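PDB 6Y56: nucleotidyl transferase AbiEii/AbiGii toxin family protein from Mycobacterium tuberculosis, which probably acts as a nucleotidyltransferase toxin of a toxin-antitoxin system, one of a group linked to growth inhibition through modification of tRNA acceptor stems. Local coordinates for residues Y19-L31 with L110-A124. Numbering follows the deposited sequence.
Sequences YDAALLDVAQDHL and LRVRHTELGEPRIVA
H114 ND1 is gripped by two backbone N-H groups, one of them from L117, whose side chain meets L23 and Y19 of the helix. L117 N lies 3.1 Å from H114 ND1 in an almost straight bond (171°); E116 N, at 3.0 Å from the same ND1, approaches less directly, and both donors are tilted from the imidazole plane. L117 CD1 folds back over the centre of one face of this ring, 4.1 Å above it, while F94 meets H114 edge-to-face. Reciprocal backbone bonds between H114 and G118 close the turn. L117 CB and CD2 lie against Y19 OH, and its CB and CD1 against the L23 methyls. L23 CD2 reaches P120 CD (3.8 Å), the two side chains meeting at about a right angle. P120 CB rests 3.5 Å from D20 O, the helix carbonyl that accepts L24 N. Beside it, the D20 carboxylate pairs with R121 through a salt bridge and the R121 backbone N, although D20 OD2 is doubtfully placed. L24 holds CG anti to its backbone N (chi1 176°), bringing CD2 against both I122 CG2 and A124 CB, the latter 3.7 Å away. Further along, A27 CB sits against V112 CG2 at 3.8 Å, and L31 and L110 meet tip to tip, CD1 to CD1, at 4.0 Å. The axes of helix 19-31 and strand 110-114 cross at 97°; L110 and V112 meet L24, A27 and L31, and the loop from L117 onward lies along one side of the turns from Y19 to L24. Helix 19-38 packs against the domain's mixed sheet, where 107-114 runs between strands 125-129 and 94-100. The chemistry implies a mainly apolar interface, with a probable charged pair of uncertain geometry at the exposed margin and a turn probably steadied by its own histidine.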
loop_
_atom_site.group_PDB
_atom_site.type_symbol
_atom_site.label_atom_id
_atom_site.label_comp_id
_atom_site.label_asym_id
_atom_site.label_seq_id
_atom_site.Cartn_x
_atom_site.Cartn_y
_atom_site.Cartn_z
ATOM N N TYR A 19 6.924 13.745 -14.014
ATOM C CA TYR A 19 8.084 14.273 -13.307
ATOM C C TYR A 19 7.796 14.449 -11.820
ATOM O O TYR A 19 8.630 14.100 -10.972
ATOM C CB TYR A 19 8.514 15.609 -13.919
ATOM C CG TYR A 19 9.711 16.207 -13.229
ATOM C CD1 TYR A 19 10.991 15.875 -13.631
ATOM C CD2 TYR A 19 9.562 17.084 -12.155
ATOM C CE1 TYR A 19 12.095 16.402 -13.000
ATOM C CE2 TYR A 19 10.660 17.614 -11.512
ATOM C CZ TYR A 19 11.927 17.270 -11.942
ATOM O OH TYR A 19 13.041 17.790 -11.316
ATOM N N ASP A 20 6.626 15.004 -11.485
ATOM C CA ASP A 20 6.309 15.243 -10.081
ATOM C C ASP A 20 6.181 13.931 -9.318
ATOM O O ASP A 20 6.634 13.831 -8.171
ATOM C CB ASP A 20 5.029 16.072 -9.959
ATOM C CG ASP A 20 5.280 17.576 -10.067
ATOM O OD1 ASP A 20 6.419 17.989 -10.342
ATOM O OD2 ASP A 20 4.320 18.344 -9.850
ATOM N N ALA A 21 5.561 12.917 -9.930
ATOM C CA ALA A 21 5.485 11.607 -9.287
ATOM C C ALA A 21 6.871 11.012 -9.077
ATOM O O ALA A 21 7.133 10.378 -8.047
ATOM C CB ALA A 21 4.628 10.657 -10.119
ATOM N N ALA A 22 7.779 11.210 -10.042
ATOM C CA ALA A 22 9.140 10.707 -9.899
ATOM C C ALA A 22 9.886 11.441 -8.794
ATOM O O ALA A 22 10.645 10.823 -8.040
ATOM C CB ALA A 22 9.890 10.806 -11.230
ATOM N N LEU A 23 9.685 12.756 -8.689
ATOM C CA LEU A 23 10.318 13.509 -7.615
ATOM C C LEU A 23 9.796 13.062 -6.257
ATOM O O LEU A 23 10.563 12.941 -5.296
ATOM C CB LEU A 23 10.098 15.008 -7.823
ATOM C CG LEU A 23 10.795 15.955 -6.845
ATOM C CD1 LEU A 23 12.271 15.667 -6.763
ATOM C CD2 LEU A 23 10.557 17.410 -7.235
ATOM N N LEU A 24 8.490 12.798 -6.167
ATOM C CA LEU A 24 7.919 12.280 -4.927
ATOM C C LEU A 24 8.459 10.894 -4.609
ATOM O O LEU A 24 8.756 10.593 -3.447
ATOM C CB LEU A 24 6.399 12.233 -5.042
ATOM C CG LEU A 24 5.699 11.600 -3.830
ATOM C CD1 LEU A 24 5.935 12.376 -2.534
ATOM C CD2 LEU A 24 4.219 11.493 -4.143
ATOM N N ASP A 25 8.599 10.042 -5.625
ATOM C CA ASP A 25 9.176 8.714 -5.429
ATOM C C ASP A 25 10.555 8.820 -4.782
ATOM O O ASP A 25 10.866 8.108 -3.811
ATOM C CB ASP A 25 9.255 7.992 -6.785
ATOM C CG ASP A 25 9.759 6.563 -6.671
ATOM O OD1 ASP A 25 9.041 5.727 -6.092
ATOM O OD2 ASP A 25 10.876 6.261 -7.159
ATOM N N VAL A 26 11.386 9.732 -5.289
ATOM C CA VAL A 26 12.710 9.936 -4.717
ATOM C C VAL A 26 12.599 10.468 -3.294
ATOM O O VAL A 26 13.321 10.019 -2.389
ATOM C CB VAL A 26 13.530 10.885 -5.614
ATOM C CG1 VAL A 26 14.828 11.276 -4.940
ATOM C CG2 VAL A 26 13.805 10.245 -6.956
ATOM N N ALA A 27 11.706 11.443 -3.072
ATOM C CA ALA A 27 11.531 12.010 -1.735
ATOM C C ALA A 27 11.109 10.941 -0.736
ATOM O O ALA A 27 11.605 10.915 0.397
ATOM C CB ALA A 27 10.507 13.145 -1.784
ATOM N N GLN A 28 10.208 10.041 -1.144
ATOM C CA GLN A 28 9.808 8.944 -0.266
ATOM C C GLN A 28 10.996 8.088 0.154
ATOM O O GLN A 28 11.071 7.645 1.309
ATOM C CB GLN A 28 8.797 8.046 -0.971
ATOM C CG GLN A 28 7.458 8.664 -1.229
ATOM C CD GLN A 28 6.635 7.813 -2.153
ATOM O OE1 GLN A 28 7.182 7.079 -2.982
ATOM N NE2 GLN A 28 5.321 7.902 -2.028
ATOM N N ASP A 29 11.917 7.796 -0.776
ATOM C CA ASP A 29 13.093 7.007 -0.407
ATOM C C ASP A 29 13.899 7.714 0.667
ATOM O O ASP A 29 14.436 7.076 1.583
ATOM C CB ASP A 29 14.009 6.776 -1.610
ATOM C CG ASP A 29 13.368 5.948 -2.693
ATOM O OD1 ASP A 29 12.351 5.264 -2.428
ATOM O OD2 ASP A 29 13.894 5.981 -3.814
ATOM N N HIS A 30 14.006 9.035 0.551
ATOM C CA HIS A 30 14.737 9.825 1.532
ATOM C C HIS A 30 14.030 9.809 2.880
ATOM O O HIS A 30 14.685 9.702 3.924
ATOM C CB HIS A 30 14.924 11.256 1.013
ATOM C CG HIS A 30 15.987 11.384 -0.036
ATOM N ND1 HIS A 30 15.886 10.793 -1.277
ATOM C CD2 HIS A 30 17.179 12.029 -0.023
ATOM C CE1 HIS A 30 16.973 11.063 -1.983
ATOM N NE2 HIS A 30 17.774 11.809 -1.242
ATOM N N LEU A 31 12.695 9.903 2.880
ATOM C CA LEU A 31 11.938 9.865 4.127
ATOM C C LEU A 31 12.066 8.505 4.796
ATOM O O LEU A 31 12.261 8.418 6.015
ATOM C CB LEU A 31 10.469 10.193 3.845
ATOM C CG LEU A 31 9.466 10.267 5.009
ATOM C CD1 LEU A 31 8.248 11.059 4.611
ATOM C CD2 LEU A 31 8.990 8.881 5.463
ATOM N N LEU A 110 1.151 14.661 3.023
ATOM C CA LEU A 110 2.594 14.842 2.980
ATOM C C LEU A 110 2.948 15.894 1.941
ATOM O O LEU A 110 2.474 15.837 0.806
ATOM C CB LEU A 110 3.275 13.525 2.613
ATOM C CG LEU A 110 4.797 13.568 2.466
ATOM C CD1 LEU A 110 5.451 13.781 3.804
ATOM C CD2 LEU A 110 5.264 12.270 1.843
ATOM N N ARG A 111 3.798 16.838 2.321
ATOM C CA ARG A 111 4.335 17.803 1.380
ATOM C C ARG A 111 5.847 17.688 1.399
ATOM O O ARG A 111 6.448 17.453 2.448
ATOM C CB ARG A 111 3.885 19.219 1.727
ATOM C CG ARG A 111 2.412 19.451 1.400
ATOM C CD ARG A 111 2.010 20.908 1.556
ATOM N NE ARG A 111 0.637 21.159 1.115
ATOM C CZ ARG A 111 -0.439 21.038 1.889
ATOM N NH1 ARG A 111 -0.317 20.657 3.157
ATOM N NH2 ARG A 111 -1.646 21.296 1.393
ATOM N N VAL A 112 6.453 17.767 0.224
ATOM C CA VAL A 112 7.896 17.641 0.102
ATOM C C VAL A 112 8.390 18.792 -0.760
ATOM O O VAL A 112 7.702 19.222 -1.689
ATOM C CB VAL A 112 8.340 16.261 -0.450
ATOM C CG1 VAL A 112 7.562 15.117 0.201
ATOM C CG2 VAL A 112 8.174 16.172 -1.933
ATOM N N ARG A 113 9.564 19.311 -0.429
ATOM C CA ARG A 113 10.147 20.388 -1.217
ATOM C C ARG A 113 11.646 20.179 -1.308
ATOM O O ARG A 113 12.312 19.973 -0.291
ATOM C CB ARG A 113 9.851 21.753 -0.592
ATOM C CG ARG A 113 10.295 22.926 -1.450
ATOM C CD ARG A 113 10.168 24.230 -0.677
ATOM N NE ARG A 113 10.712 24.095 0.670
ATOM C CZ ARG A 113 12.009 24.142 0.960
ATOM N NH1 ARG A 113 12.902 24.323 -0.004
ATOM N NH2 ARG A 113 12.415 24.001 2.216
ATOM N N HIS A 114 12.180 20.233 -2.519
ATOM C CA HIS A 114 13.610 20.099 -2.711
ATOM C C HIS A 114 14.208 21.464 -3.001
ATOM O O HIS A 114 13.626 22.256 -3.746
ATOM C CB HIS A 114 13.920 19.141 -3.857
ATOM C CG HIS A 114 15.370 18.805 -3.969
ATOM N ND1 HIS A 114 16.267 19.618 -4.630
ATOM C CD2 HIS A 114 16.090 17.768 -3.482
ATOM C CE1 HIS A 114 17.474 19.087 -4.560
ATOM N NE2 HIS A 114 17.394 17.964 -3.869
ATOM N N THR A 115 15.381 21.723 -2.414
ATOM C CA THR A 115 16.000 23.044 -2.513
ATOM C C THR A 115 16.155 23.496 -3.959
ATOM O O THR A 115 15.897 24.660 -4.283
ATOM C CB THR A 115 17.360 23.040 -1.810
ATOM O OG1 THR A 115 18.245 22.133 -2.482
ATOM C CG2 THR A 115 17.213 22.618 -0.351
ATOM N N GLU A 116 16.578 22.592 -4.842
ATOM C CA GLU A 116 16.760 22.902 -6.254
ATOM C C GLU A 116 15.577 22.494 -7.116
ATOM O O GLU A 116 15.131 23.278 -7.960
ATOM C CB GLU A 116 18.029 22.222 -6.784
ATOM C CG GLU A 116 19.245 22.375 -5.867
ATOM C CD GLU A 116 20.331 21.346 -6.154
ATOM O OE1 GLU A 116 20.637 20.521 -5.261
ATOM O OE2 GLU A 116 20.882 21.364 -7.275
ATOM N N LEU A 117 15.047 21.292 -6.915
ATOM C CA LEU A 117 14.038 20.739 -7.805
ATOM C C LEU A 117 12.620 21.158 -7.445
ATOM O O LEU A 117 11.699 20.904 -8.228
ATOM C CB LEU A 117 14.165 19.220 -7.838
ATOM C CG LEU A 117 15.609 18.811 -8.126
ATOM C CD1 LEU A 117 15.780 17.311 -8.054
ATOM C CD2 LEU A 117 16.051 19.342 -9.489
ATOM N N GLY A 118 12.424 21.797 -6.305
ATOM C CA GLY A 118 11.134 22.361 -5.980
ATOM C C GLY A 118 10.186 21.367 -5.338
ATOM O O GLY A 118 10.570 20.308 -4.831
ATOM N N GLU A 119 8.908 21.736 -5.366
ATOM C CA GLU A 119 7.861 20.999 -4.679
ATOM C C GLU A 119 6.957 20.327 -5.695
ATOM O O GLU A 119 6.297 21.026 -6.482
ATOM C CB GLU A 119 7.048 21.953 -3.807
ATOM C CG GLU A 119 5.766 21.340 -3.279
ATOM C CD GLU A 119 5.136 22.162 -2.171
ATOM O OE1 GLU A 119 5.675 23.246 -1.854
ATOM O OE2 GLU A 119 4.104 21.721 -1.619
ATOM N N PRO A 120 6.882 18.998 -5.719
ATOM C CA PRO A 120 5.946 18.337 -6.635
ATOM C C PRO A 120 4.505 18.661 -6.263
ATOM O O PRO A 120 4.133 18.674 -5.089
ATOM C CB PRO A 120 6.256 16.848 -6.453
ATOM C CG PRO A 120 6.917 16.746 -5.121
ATOM C CD PRO A 120 7.668 18.036 -4.927
ATOM N N ARG A 121 3.701 18.949 -7.280
ATOM C CA ARG A 121 2.310 19.351 -7.070
ATOM C C ARG A 121 1.355 18.170 -7.105
ATOM O O ARG A 121 0.258 18.251 -7.662
ATOM C CB ARG A 121 1.919 20.416 -8.088
ATOM C CG ARG A 121 2.829 21.637 -8.062
ATOM C CD ARG A 121 3.095 22.198 -9.458
ATOM N NE ARG A 121 3.304 21.166 -10.474
ATOM C CZ ARG A 121 4.472 20.918 -11.060
ATOM N NH1 ARG A 121 5.551 21.614 -10.724
ATOM N NH2 ARG A 121 4.567 19.963 -11.978
ATOM N N ILE A 122 1.756 17.054 -6.515
ATOM C CA ILE A 122 0.987 15.821 -6.546
ATOM C C ILE A 122 0.520 15.507 -5.132
ATOM O O ILE A 122 1.213 15.784 -4.149
ATOM C CB ILE A 122 1.841 14.680 -7.145
ATOM C CG1 ILE A 122 1.028 13.396 -7.304
ATOM C CG2 ILE A 122 3.091 14.452 -6.318
ATOM C CD1 ILE A 122 1.738 12.340 -8.140
ATOM N N VAL A 123 -0.684 14.945 -5.036
ATOM C CA VAL A 123 -1.257 14.592 -3.743
ATOM C C VAL A 123 -0.502 13.405 -3.165
ATOM O O VAL A 123 -0.350 12.363 -3.822
ATOM C CB VAL A 123 -2.749 14.269 -3.905
ATOM C CG1 VAL A 123 -3.245 13.386 -2.760
ATOM C CG2 VAL A 123 -3.559 15.551 -4.035
ATOM N N ALA A 124 -0.028 13.556 -1.926
ATOM C CA ALA A 124 0.700 12.506 -1.235
ATOM C C ALA A 124 0.224 12.442 0.204
ATOM O O ALA A 124 -0.172 13.448 0.793
ATOM C CB ALA A 124 2.208 12.756 -1.276
#